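Local coordinates for citrate lyase subunit beta-like protein (Mycobacterium tuberculosis H37Rv, PDB 6CHU) that is a magnesium-dependent lyase of the HpcH/HpaI aldolase family, linked to itaconate dissimilation and leucine catabolism, at residues A[214-218]-A[219-223]. Numbering follows the deposited sequence.
Sequences TVCIH and PSQIP
Between His218 and Gln221 the chain folds back in a type I beta turn, closed by the bond from Gln221 N to His218 O (3.0 Å), and a second backbone bond, Ile222 N to Pro219 O, carries the turn on into the helix. His218 and Gln221, the first and last residues of the turn, form a capping box: the Gln221 side chain accepts from His218 N, while the His218 ring accepts from Ser220 N, one residue short of Gln221. With CG of His218 anti to the backbone N (chi1 -168°), its ring lies against the turn, and ND1 receives Ser220 N at 3.1 Å in a nearly straight bond tilted from the ring plane. Ser220 OG also lies 2.8 Å from ND1, a hydrogen bond in which either partner may donate. Pro219 CD sits over one face of the imidazole, 3.5 Å from the ring centroid, a CH-pi contact. In this TIM barrel the turn links the eighth strand, 213-216, to helix 221-228 at the mouth that holds the magnesium site, and an acetate ion lies close to Pro219. Gln221 reaches back in return, its chain extended beyond CG (chi2 177°): OE1 accepts from Ile217 N at 2.9 Å and, from above the carbonyl plane, from His218 N at 3.1 Å. NE2 bonds to His190 O, so both ends of the amide are engaged and its flip is settled. Nearer the strand, Cys216 SG packs against Ile222 CD1 at 3.8 Å, while Leu19 of strand 17-22 also touches Ile222.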
loop_
_atom_site.group_PDB
_atom_site.type_symbol
_atom_site.label_atom_id
_atom_site.label_comp_id
_atom_site.label_asym_id
_atom_site.label_seq_id
_atom_site.Cartn_x
_atom_site.Cartn_y
_atom_site.Cartn_z
ATOM N N THR A 214 -20.834 -4.691 0.281
ATOM C CA THR A 214 -20.790 -3.250 0.056
ATOM C C THR A 214 -21.836 -2.609 0.958
ATOM O O THR A 214 -23.020 -2.960 0.886
ATOM C CB THR A 214 -21.053 -2.901 -1.410
ATOM O OG1 THR A 214 -19.898 -3.239 -2.186
ATOM C CG2 THR A 214 -21.333 -1.398 -1.568
ATOM N N VAL A 215 -21.406 -1.681 1.804
ATOM C CA VAL A 215 -22.330 -1.018 2.716
ATOM C C VAL A 215 -22.980 0.154 1.995
ATOM O O VAL A 215 -22.336 0.860 1.202
ATOM C CB VAL A 215 -21.604 -0.577 3.999
ATOM C CG1 VAL A 215 -22.598 0.065 4.970
ATOM C CG2 VAL A 215 -20.939 -1.801 4.656
ATOM N N CYS A 216 -24.276 0.336 2.242
ATOM C CA CYS A 216 -25.096 1.342 1.579
ATOM C C CYS A 216 -25.665 2.327 2.590
ATOM O O CYS A 216 -25.859 1.994 3.761
ATOM C CB CYS A 216 -26.253 0.695 0.824
ATOM S SG CYS A 216 -25.732 -0.498 -0.404
ATOM N N ILE A 217 -25.960 3.542 2.120
ATOM C CA ILE A 217 -26.603 4.556 2.949
ATOM C C ILE A 217 -28.006 4.887 2.477
ATOM O O ILE A 217 -28.685 5.714 3.108
ATOM C CB ILE A 217 -25.739 5.828 3.042
ATOM C CG1 ILE A 217 -25.126 6.135 1.687
ATOM C CG2 ILE A 217 -24.597 5.638 4.053
ATOM C CD1 ILE A 217 -25.660 7.339 1.086
ATOM N N HIS A 218 -28.484 4.251 1.409
ATOM C CA HIS A 218 -29.854 4.448 0.950
ATOM C C HIS A 218 -30.379 3.120 0.415
ATOM O O HIS A 218 -29.637 2.393 -0.262
ATOM C CB HIS A 218 -29.929 5.524 -0.142
ATOM C CG HIS A 218 -31.319 5.982 -0.457
ATOM N ND1 HIS A 218 -32.124 5.340 -1.375
ATOM C CD2 HIS A 218 -32.040 7.028 0.010
ATOM C CE1 HIS A 218 -33.284 5.971 -1.456
ATOM N NE2 HIS A 218 -33.259 6.997 -0.626
ATOM N N PRO A 219 -31.633 2.766 0.709
ATOM C CA PRO A 219 -32.125 1.437 0.302
ATOM C C PRO A 219 -32.136 1.213 -1.203
ATOM O O PRO A 219 -32.058 0.056 -1.639
ATOM C CB PRO A 219 -33.543 1.389 0.889
ATOM C CG PRO A 219 -33.941 2.812 1.074
ATOM C CD PRO A 219 -32.671 3.553 1.404
ATOM N N SER A 220 -32.221 2.278 -2.009
ATOM C CA SER A 220 -32.175 2.122 -3.462
ATOM C C SER A 220 -30.850 1.536 -3.930
ATOM O O SER A 220 -30.776 1.008 -5.046
ATOM C CB SER A 220 -32.406 3.473 -4.148
ATOM O OG SER A 220 -31.317 4.338 -3.874
ATOM N N GLN A 221 -29.805 1.622 -3.110
ATOM C CA GLN A 221 -28.514 1.064 -3.482
ATOM C C GLN A 221 -28.448 -0.446 -3.296
ATOM O O GLN A 221 -27.584 -1.092 -3.901
ATOM C CB GLN A 221 -27.405 1.737 -2.668
ATOM C CG GLN A 221 -27.354 3.253 -2.849
ATOM C CD GLN A 221 -26.295 3.909 -1.979
ATOM O OE1 GLN A 221 -26.278 3.726 -0.767
ATOM N NE2 GLN A 221 -25.404 4.682 -2.600
ATOM N N ILE A 222 -29.337 -1.027 -2.486
ATOM C CA ILE A 222 -29.245 -2.462 -2.193
ATOM C C ILE A 222 -29.417 -3.321 -3.441
ATOM O O ILE A 222 -28.623 -4.256 -3.635
ATOM C CB ILE A 222 -30.232 -2.843 -1.076
ATOM C CG1 ILE A 222 -29.836 -2.181 0.250
ATOM C CG2 ILE A 222 -30.280 -4.354 -0.917
ATOM C CD1 ILE A 222 -28.558 -2.742 0.889
ATOM N N PRO A 223 -30.409 -3.088 -4.309
ATOM C CA PRO A 223 -30.509 -3.919 -5.523
ATOM C C PRO A 223 -29.275 -3.834 -6.398
ATOM O O PRO A 223 -28.869 -4.838 -7.001
ATOM C CB PRO A 223 -31.745 -3.351 -6.237
ATOM C CG PRO A 223 -32.542 -2.722 -5.164
ATOM C CD PRO A 223 -31.549 -2.158 -4.197
#